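Long-range contacts in type I site-specific restriction-modification system, R (Restriction) subunit (PDB 3H1T), which probably binds ATP and DNA and hydrolyses ATP as the restriction subunit of a type I restriction enzyme, represented here by its N-terminal fragment: residues A89-K94 with F118-N123; V376-S381 with I554-G559; I443-D448 with L508-V513. One frame throughout, in Å; residues are numbered along the deposited sequence.

Contact 1 (A89-K94 with F118-N123); sequences AVVEAK and FAYSTN
The backbones of Glu92 and Tyr120 bond across two parallel strands that helix 104-114 joins into a beta-alpha-beta crossover, in the middle of the N-terminal mixed sheet. Glu92 N donates to Tyr120 O at 2.8 Å, nearly straight at 164°. Its carbonyl answers one step on, with Thr122 N 3.0 Å from Glu92 O. Upstream, Tyr120 N reaches Val90 O at 2.9 Å. The ladder weakens at its far end, where the bond from Lys94 N to Thr122 O is bent to 128°.

On the face carrying Ala89, Val91 and Tyr120, side chains close over these bonds. The tyrosine ring swings back along the strands, its CG beside the backbone N (chi1 -57°), and this brings Ala89 CB to its edge, in plane, 3.8 Å from Tyr120 CE2. Further along, Val91 CG1 packs on Thr122 CG2 at 3.6 Å, the two side chains crossing at a slant. Leu149 of helix 146-157 covers Ala89 and Tyr120, while Tyr120 OH is held by Glu129.

The other face turns Val90 and Glu92 toward helix 104-114, where Ala107, Tyr110 and Ala111 meet them. Asp77 on the neighbouring strand, together with Glu92 and Lys94 two residues apart, matches the D...ExK pattern of PD-(D/E)xK nucleases, consistent with the nuclease domain expected of an HsdR subunit. The backbone helps to place this group: Ala93 N bonds to Asp77 OD2, and the Lys94 chain folds back to leave Lys94 NZ 3.8 Å from Glu92 OE1, a long salt bridge.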
loop_
_atom_site.group_PDB
_atom_site.type_symbol
_atom_site.label_atom_id
_atom_site.label_comp_id
_atom_site.label_asym_id
_atom_site.label_seq_id
_atom_site.Cartn_x
_atom_site.Cartn_y
_atom_site.Cartn_z
ATOM N N ALA A 89 -11.701 20.327 -2.597
ATOM C CA ALA A 89 -11.154 21.042 -3.758
ATOM C C ALA A 89 -9.691 21.449 -3.595
ATOM O O ALA A 89 -9.120 21.371 -2.509
ATOM C CB ALA A 89 -12.002 22.285 -4.081
ATOM N N VAL A 90 -9.087 21.904 -4.683
ATOM C CA VAL A 90 -7.694 22.313 -4.623
ATOM C C VAL A 90 -7.437 23.541 -5.499
ATOM O O VAL A 90 -8.083 23.722 -6.532
ATOM C CB VAL A 90 -6.774 21.115 -5.023
ATOM C CG1 VAL A 90 -6.926 20.786 -6.503
ATOM C CG2 VAL A 90 -5.340 21.420 -4.642
ATOM N N VAL A 91 -6.504 24.386 -5.076
ATOM C CA VAL A 91 -6.206 25.606 -5.807
ATOM C C VAL A 91 -4.734 25.802 -6.160
ATOM O O VAL A 91 -3.848 25.574 -5.342
ATOM C CB VAL A 91 -6.635 26.860 -4.985
ATOM C CG1 VAL A 91 -6.450 28.133 -5.818
ATOM C CG2 VAL A 91 -8.076 26.714 -4.547
ATOM N N GLU A 92 -4.475 26.240 -7.380
ATOM C CA GLU A 92 -3.116 26.529 -7.807
ATOM C C GLU A 92 -3.075 28.050 -7.951
ATOM O O GLU A 92 -3.823 28.622 -8.739
ATOM C CB GLU A 92 -2.802 25.857 -9.151
ATOM C CG GLU A 92 -1.641 24.855 -9.155
ATOM C CD GLU A 92 -0.308 25.429 -8.679
ATOM O OE1 GLU A 92 0.255 26.317 -9.356
ATOM O OE2 GLU A 92 0.178 24.976 -7.619
ATOM N N ALA A 93 -2.222 28.713 -7.186
ATOM C CA ALA A 93 -2.148 30.161 -7.274
ATOM C C ALA A 93 -0.935 30.545 -8.096
ATOM O O ALA A 93 0.014 29.775 -8.215
ATOM C CB ALA A 93 -2.063 30.778 -5.872
ATOM N N LYS A 94 -0.986 31.723 -8.693
ATOM C CA LYS A 94 0.107 32.213 -9.497
ATOM C C LYS A 94 0.164 33.710 -9.257
ATOM O O LYS A 94 -0.800 34.300 -8.773
ATOM C CB LYS A 94 -0.135 31.911 -10.979
ATOM C CG LYS A 94 0.141 30.458 -11.361
ATOM C CD LYS A 94 1.642 30.138 -11.312
ATOM C CE LYS A 94 1.941 28.628 -11.308
ATOM N NZ LYS A 94 1.519 27.896 -12.536
ATOM N N PHE A 118 -12.991 19.019 -7.793
ATOM C CA PHE A 118 -12.977 20.437 -8.135
ATOM C C PHE A 118 -11.562 21.008 -8.145
ATOM O O PHE A 118 -10.803 20.839 -7.196
ATOM C CB PHE A 118 -13.872 21.212 -7.161
ATOM C CG PHE A 118 -15.279 20.694 -7.116
ATOM C CD1 PHE A 118 -16.143 20.882 -8.197
ATOM C CD2 PHE A 118 -15.704 19.905 -6.044
ATOM C CE1 PHE A 118 -17.406 20.277 -8.223
ATOM C CE2 PHE A 118 -16.963 19.298 -6.052
ATOM C CZ PHE A 118 -17.817 19.481 -7.148
ATOM N N ALA A 119 -11.201 21.685 -9.224
ATOM C CA ALA A 119 -9.866 22.250 -9.317
ATOM C C ALA A 119 -9.897 23.709 -9.743
ATOM O O ALA A 119 -10.677 24.083 -10.614
ATOM C CB ALA A 119 -9.025 21.429 -10.307
ATOM N N TYR A 120 -9.042 24.531 -9.139
ATOM C CA TYR A 120 -9.001 25.954 -9.450
ATOM C C TYR A 120 -7.619 26.496 -9.736
ATOM O O TYR A 120 -6.641 26.112 -9.126
ATOM C CB TYR A 120 -9.593 26.751 -8.292
ATOM C CG TYR A 120 -10.992 26.325 -7.969
ATOM C CD1 TYR A 120 -12.076 26.862 -8.667
ATOM C CD2 TYR A 120 -11.228 25.314 -7.042
ATOM C CE1 TYR A 120 -13.366 26.393 -8.451
ATOM C CE2 TYR A 120 -12.511 24.828 -6.816
ATOM C CZ TYR A 120 -13.575 25.365 -7.528
ATOM O OH TYR A 120 -14.823 24.844 -7.334
ATOM N N SER A 121 -7.548 27.404 -10.686
ATOM C CA SER A 121 -6.314 28.058 -11.006
ATOM C C SER A 121 -6.672 29.527 -10.840
ATOM O O SER A 121 -7.719 29.966 -11.313
ATOM C CB SER A 121 -5.899 27.730 -12.436
ATOM O OG SER A 121 -4.696 28.383 -12.731
ATOM N N THR A 122 -5.824 30.291 -10.163
ATOM C CA THR A 122 -6.117 31.690 -9.954
ATOM C C THR A 122 -4.864 32.525 -9.916
ATOM O O THR A 122 -3.796 32.033 -9.560
ATOM C CB THR A 122 -6.861 31.901 -8.635
ATOM O OG1 THR A 122 -7.038 33.305 -8.402
ATOM C CG2 THR A 122 -6.063 31.292 -7.487
ATOM N N ASN A 123 -5.007 33.795 -10.292
ATOM C CA ASN A 123 -3.901 34.738 -10.276
ATOM C C ASN A 123 -4.307 35.921 -9.417
ATOM O O ASN A 123 -3.763 37.016 -9.559
ATOM C CB ASN A 123 -3.549 35.194 -11.702
ATOM C CG ASN A 123 -4.723 35.855 -12.434
ATOM O OD1 ASN A 123 -5.851 35.892 -11.948
ATOM N ND2 ASN A 123 -4.444 36.374 -13.623
#

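Contact 2 (V376-S381 with I554-G559); sequences VHRVIS and IIDYTG
A single water joins Val379 O and Tyr557 O, donating to both, at 2.7 Å to Val379 O, and also accepts from Ser381 OG. It sits where two parallel strands part company, in the sheet of the second RecA-like helicase domain. Before the split the ladder is regular: Asp556 N donates to His377 O at 2.8 Å, almost straight at 171°, and Val379 N reaches Asp556 O at 2.7 Å. Beyond Asp556 the 554-559 segment turns off, and the water takes up the carbonyls there.

Side chains keep the diverging segments together. With CG beside the backbone N (chi1 -73°), the Tyr557 ring is laid alongside Val379, pointing the same way, and Tyr557 CD1 comes 3.8 Å from Val379 CB. Phe425 stacks on this ring and His428 bonds its hydroxyl. Past the turn, Ile380 CD1 rests 3.9 Å from Gly559 CA.

Asp556 shapes the turn itself. Its OD2 is held by Thr562 OG1, while Asp556 OD1 accepts the backbone N of Thr558 from above the carboxylate plane, making an Asx turn, and takes Thr558 OG1 on its syn side at 2.6 Å.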
loop_
_atom_site.group_PDB
_atom_site.type_symbol
_atom_site.label_atom_id
_atom_site.label_comp_id
_atom_site.label_asym_id
_atom_site.label_seq_id
_atom_site.Cartn_x
_atom_site.Cartn_y
_atom_site.Cartn_z
ATOM N N VAL A 376 18.129 -4.014 -8.762
ATOM C CA VAL A 376 18.052 -5.401 -9.156
ATOM C C VAL A 376 19.428 -5.882 -9.613
ATOM O O VAL A 376 20.115 -5.210 -10.378
ATOM C CB VAL A 376 17.055 -5.648 -10.309
ATOM C CG1 VAL A 376 17.079 -7.129 -10.677
ATOM C CG2 VAL A 376 15.658 -5.231 -9.910
ATOM N N HIS A 377 19.836 -7.036 -9.102
ATOM C CA HIS A 377 21.105 -7.650 -9.462
ATOM C C HIS A 377 20.705 -9.025 -9.953
ATOM O O HIS A 377 20.416 -9.921 -9.155
ATOM C CB HIS A 377 22.022 -7.777 -8.246
ATOM C CG HIS A 377 22.305 -6.478 -7.559
ATOM N ND1 HIS A 377 22.839 -5.391 -8.213
ATOM C CD2 HIS A 377 22.136 -6.096 -6.271
ATOM C CE1 HIS A 377 22.990 -4.394 -7.358
ATOM N NE2 HIS A 377 22.571 -4.796 -6.172
ATOM N N ARG A 378 20.625 -9.167 -11.270
ATOM C CA ARG A 378 20.256 -10.420 -11.909
ATOM C C ARG A 378 21.562 -11.217 -12.011
ATOM O O ARG A 378 22.596 -10.683 -12.432
ATOM C CB ARG A 378 19.672 -10.110 -13.296
ATOM C CG ARG A 378 18.893 -11.221 -13.969
ATOM C CD ARG A 378 17.638 -10.675 -14.676
ATOM N NE ARG A 378 17.832 -9.368 -15.302
ATOM C CZ ARG A 378 18.672 -9.142 -16.309
ATOM N NH1 ARG A 378 19.395 -10.138 -16.804
ATOM N NH2 ARG A 378 18.808 -7.919 -16.814
ATOM N N VAL A 379 21.530 -12.477 -11.592
ATOM C CA VAL A 379 22.716 -13.312 -11.649
ATOM C C VAL A 379 22.436 -14.560 -12.452
ATOM O O VAL A 379 21.614 -15.382 -12.049
ATOM C CB VAL A 379 23.162 -13.750 -10.255
ATOM C CG1 VAL A 379 24.490 -14.492 -10.356
ATOM C CG2 VAL A 379 23.279 -12.539 -9.357
ATOM N N ILE A 380 23.101 -14.712 -13.590
ATOM C CA ILE A 380 22.872 -15.893 -14.395
ATOM C C ILE A 380 24.101 -16.800 -14.415
ATOM O O ILE A 380 25.257 -16.348 -14.393
ATOM C CB ILE A 380 22.477 -15.529 -15.857
ATOM C CG1 ILE A 380 22.079 -16.799 -16.615
ATOM C CG2 ILE A 380 23.656 -14.903 -16.587
ATOM C CD1 ILE A 380 20.824 -17.469 -16.104
ATOM N N SER A 381 23.838 -18.099 -14.440
ATOM C CA SER A 381 24.903 -19.090 -14.465
ATOM C C SER A 381 25.512 -19.162 -15.874
ATOM O O SER A 381 24.789 -19.175 -16.880
ATOM C CB SER A 381 24.345 -20.451 -14.037
ATOM O OG SER A 381 23.717 -20.365 -12.762
ATOM N N ILE A 554 17.408 -6.582 -4.690
ATOM C CA ILE A 554 16.733 -7.800 -5.085
ATOM C C ILE A 554 17.775 -8.571 -5.886
ATOM O O ILE A 554 18.076 -8.216 -7.025
ATOM C CB ILE A 554 15.518 -7.535 -5.977
ATOM C CG1 ILE A 554 14.393 -6.869 -5.168
ATOM C CG2 ILE A 554 15.021 -8.839 -6.566
ATOM C CD1 ILE A 554 13.159 -6.510 -6.040
ATOM N N ILE A 555 18.378 -9.575 -5.258
ATOM C CA ILE A 555 19.371 -10.407 -5.923
ATOM C C ILE A 555 18.595 -11.585 -6.528
ATOM O O ILE A 555 17.954 -12.357 -5.809
ATOM C CB ILE A 555 20.435 -10.916 -4.922
ATOM C CG1 ILE A 555 21.247 -9.758 -4.337
ATOM C CG2 ILE A 555 21.401 -11.827 -5.626
ATOM C CD1 ILE A 555 20.514 -8.911 -3.314
ATOM N N ASP A 556 18.628 -11.695 -7.856
ATOM C CA ASP A 556 17.898 -12.735 -8.601
ATOM C C ASP A 556 18.802 -13.839 -9.171
ATOM O O ASP A 556 19.523 -13.620 -10.154
ATOM C CB ASP A 556 17.132 -12.063 -9.754
ATOM C CG ASP A 556 16.091 -12.970 -10.389
ATOM O OD1 ASP A 556 15.989 -14.151 -10.004
ATOM O OD2 ASP A 556 15.366 -12.493 -11.286
ATOM N N TYR A 557 18.740 -15.029 -8.575
ATOM C CA TYR A 557 19.551 -16.172 -9.005
ATOM C C TYR A 557 18.811 -17.086 -9.965
ATOM O O TYR A 557 19.394 -18.032 -10.497
ATOM C CB TYR A 557 20.002 -16.982 -7.783
ATOM C CG TYR A 557 21.069 -16.288 -6.967
ATOM C CD1 TYR A 557 22.363 -16.138 -7.471
ATOM C CD2 TYR A 557 20.783 -15.758 -5.705
ATOM C CE1 TYR A 557 23.340 -15.478 -6.747
ATOM C CE2 TYR A 557 21.762 -15.085 -4.968
ATOM C CZ TYR A 557 23.037 -14.951 -5.499
ATOM O OH TYR A 557 24.007 -14.305 -4.787
ATOM N N THR A 558 17.527 -16.817 -10.178
ATOM C CA THR A 558 16.742 -17.627 -11.093
ATOM C C THR A 558 17.154 -17.297 -12.525
ATOM O O THR A 558 17.049 -18.133 -13.424
ATOM C CB THR A 558 15.220 -17.348 -10.935
ATOM O OG1 THR A 558 14.909 -16.048 -11.456
ATOM C CG2 THR A 558 14.826 -17.388 -9.471
ATOM N N GLY A 559 17.636 -16.077 -12.733
ATOM C CA GLY A 559 18.045 -15.665 -14.059
ATOM C C GLY A 559 16.843 -15.529 -14.975
ATOM O O GLY A 559 16.861 -15.994 -16.122
HETATM O O HOH W 1 21.994 -17.962 -11.470
#

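Contact 3 (I443-D448 with L508-V513); sequences IVFCVD and LLTTGV
Phe445 drives the edge of its ring against the backbone of Leu509 and Thr510, joining a strand of the second RecA-like domain to the loop between strands 502-505 and 518-524. By sequence the strand, IVFC, and the loop, with its TTGV run, correspond to motifs IV and V of superfamily 2 helicases. Motif V commonly serves nucleic acid binding and coupling to ATP hydrolysis, so the loop probably has a similar part here.

The tight part lies around the ring. CE1 of Phe445 comes 3.7 Å from Leu509 C, which lies in the ring plane, and the same CE1 is 3.8 Å from Thr510 N. Phe445 CZ meets Leu509 O at 3.8 Å, so two ring carbons, CE1 and CZ, meet this peptide link. Thr510 CG2 adds a methyl 4.1 Å from Phe445 CE1, while the threonine hydroxyl turns to Gln507 O within its own loop. Ile536 of helix 530-537 packs on both Phe445 and Thr510.

The rest is slacker. Ile443 stretches its chain out fully (chi2 174°) and meets Val513 tip to tip, Ile443 CD1 to Val513 CG2 at 3.9 Å, but Val513 is poorly ordered and the exact fit is doubtful. Leu489 of helix 482-493 flanks Leu509 and Val513. On the solvent side, Leu508 and Thr511 are exposed and touch nothing of the strand, the leucine leaning on Val477 and the threonine on Gln535. Downstream of Phe445, segment 443-448 departs from the loop, and Asp448 there caps helix 449-462. The loosest apolar touch between the two is Ile443 CG2 against Leu509 CD1, 4.4 Å apart.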
loop_
_atom_site.group_PDB
_atom_site.type_symbol
_atom_site.label_atom_id
_atom_site.label_comp_id
_atom_site.label_asym_id
_atom_site.label_seq_id
_atom_site.Cartn_x
_atom_site.Cartn_y
_atom_site.Cartn_z
ATOM N N ILE A 443 16.592 -12.111 3.336
ATOM C CA ILE A 443 15.654 -13.232 3.271
ATOM C C ILE A 443 15.899 -13.965 1.962
ATOM O O ILE A 443 15.909 -13.351 0.902
ATOM C CB ILE A 443 14.162 -12.770 3.293
ATOM C CG1 ILE A 443 13.852 -12.003 4.579
ATOM C CG2 ILE A 443 13.234 -13.998 3.249
ATOM C CD1 ILE A 443 12.462 -11.405 4.607
ATOM N N VAL A 444 16.094 -15.277 2.014
ATOM C CA VAL A 444 16.345 -16.036 0.791
ATOM C C VAL A 444 15.221 -17.016 0.510
ATOM O O VAL A 444 14.970 -17.929 1.289
ATOM C CB VAL A 444 17.693 -16.817 0.880
ATOM C CG1 VAL A 444 18.003 -17.519 -0.458
ATOM C CG2 VAL A 444 18.809 -15.872 1.234
ATOM N N PHE A 445 14.547 -16.818 -0.612
ATOM C CA PHE A 445 13.433 -17.670 -0.984
ATOM C C PHE A 445 13.874 -18.866 -1.815
ATOM O O PHE A 445 14.204 -18.737 -2.996
ATOM C CB PHE A 445 12.397 -16.847 -1.740
ATOM C CG PHE A 445 11.695 -15.843 -0.879
ATOM C CD1 PHE A 445 10.586 -16.211 -0.130
ATOM C CD2 PHE A 445 12.192 -14.550 -0.756
ATOM C CE1 PHE A 445 9.978 -15.306 0.739
ATOM C CE2 PHE A 445 11.589 -13.635 0.110
ATOM C CZ PHE A 445 10.477 -14.018 0.859
ATOM N N CYS A 446 13.847 -20.040 -1.193
ATOM C CA CYS A 446 14.274 -21.268 -1.847
ATOM C C CYS A 446 13.130 -22.096 -2.425
ATOM O O CYS A 446 11.950 -21.785 -2.226
ATOM C CB CYS A 446 15.088 -22.099 -0.856
ATOM S SG CYS A 446 16.423 -21.111 -0.066
ATOM N N VAL A 447 13.489 -23.157 -3.139
ATOM C CA VAL A 447 12.534 -24.054 -3.787
ATOM C C VAL A 447 11.593 -24.807 -2.841
ATOM O O VAL A 447 10.387 -24.813 -3.050
ATOM C CB VAL A 447 13.284 -25.058 -4.681
ATOM C CG1 VAL A 447 12.301 -25.978 -5.374
ATOM C CG2 VAL A 447 14.122 -24.285 -5.701
ATOM N N ASP A 448 12.140 -25.471 -1.831
ATOM C CA ASP A 448 11.310 -26.170 -0.842
ATOM C C ASP A 448 12.011 -26.100 0.503
ATOM O O ASP A 448 13.118 -25.562 0.600
ATOM C CB ASP A 448 11.076 -27.635 -1.223
ATOM C CG ASP A 448 12.277 -28.265 -1.898
ATOM O OD1 ASP A 448 13.417 -28.129 -1.386
ATOM O OD2 ASP A 448 12.066 -28.909 -2.950
ATOM N N LEU A 508 6.327 -20.011 3.297
ATOM C CA LEU A 508 5.879 -19.306 4.500
ATOM C C LEU A 508 6.132 -17.790 4.634
ATOM O O LEU A 508 5.258 -17.053 5.112
ATOM C CB LEU A 508 6.452 -19.992 5.735
ATOM C CG LEU A 508 5.832 -19.467 7.030
ATOM C CD1 LEU A 508 4.395 -19.949 7.116
ATOM C CD2 LEU A 508 6.632 -19.953 8.230
ATOM N N LEU A 509 7.310 -17.316 4.238
ATOM C CA LEU A 509 7.579 -15.893 4.386
ATOM C C LEU A 509 7.198 -15.029 3.197
ATOM O O LEU A 509 7.516 -13.846 3.170
ATOM C CB LEU A 509 9.044 -15.657 4.749
ATOM C CG LEU A 509 9.539 -16.380 6.014
ATOM C CD1 LEU A 509 10.879 -15.806 6.442
ATOM C CD2 LEU A 509 8.523 -16.233 7.146
ATOM N N THR A 510 6.513 -15.595 2.213
ATOM C CA THR A 510 6.102 -14.773 1.094
ATOM C C THR A 510 5.187 -13.688 1.676
ATOM O O THR A 510 5.305 -12.520 1.315
ATOM C CB THR A 510 5.377 -15.601 0.007
ATOM O OG1 THR A 510 4.433 -16.487 0.615
ATOM C CG2 THR A 510 6.389 -16.404 -0.807
ATOM N N THR A 511 4.277 -14.079 2.573
ATOM C CA THR A 511 3.379 -13.125 3.239
ATOM C C THR A 511 3.559 -13.292 4.748
ATOM O O THR A 511 2.806 -12.727 5.534
ATOM C CB THR A 511 1.879 -13.369 2.961
ATOM O OG1 THR A 511 1.471 -14.602 3.567
ATOM C CG2 THR A 511 1.604 -13.403 1.485
ATOM N N GLY A 512 4.561 -14.070 5.138
ATOM C CA GLY A 512 4.815 -14.315 6.541
ATOM C C GLY A 512 5.632 -13.276 7.300
ATOM O O GLY A 512 5.429 -13.109 8.504
ATOM N N VAL A 513 6.533 -12.569 6.626
ATOM C CA VAL A 513 7.395 -11.588 7.281
ATOM C C VAL A 513 6.993 -10.131 7.236
ATOM O O VAL A 513 6.553 -9.614 6.215
ATOM C CB VAL A 513 8.823 -11.594 6.699
ATOM C CG1 VAL A 513 9.827 -11.713 7.829
ATOM C CG2 VAL A 513 8.980 -12.699 5.668
#

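Contact 1 stands alone in the N-terminal sheet, its centre about 48 Å from the centres of both others. Contacts 2 and 3 share the sheet of the second RecA-like domain, with centres about 17 Å apart and nearest atoms about 6 Å apart; strand 518-524 lies between strands 441-446 and 552-556. All three are largely buried, yet their chemistry differs. Contacts 1 and 2 are parallel strand pairs held by backbone hydrogen bonds, running on to a weak last bond in the first and giving way to a water in the second. Contact 3 holds a loop to a strand by van der Waals contacts, a ring edge on a peptide and aliphatic side chains, without hydrogen bonds between the segments, and part of that loop faces solvent.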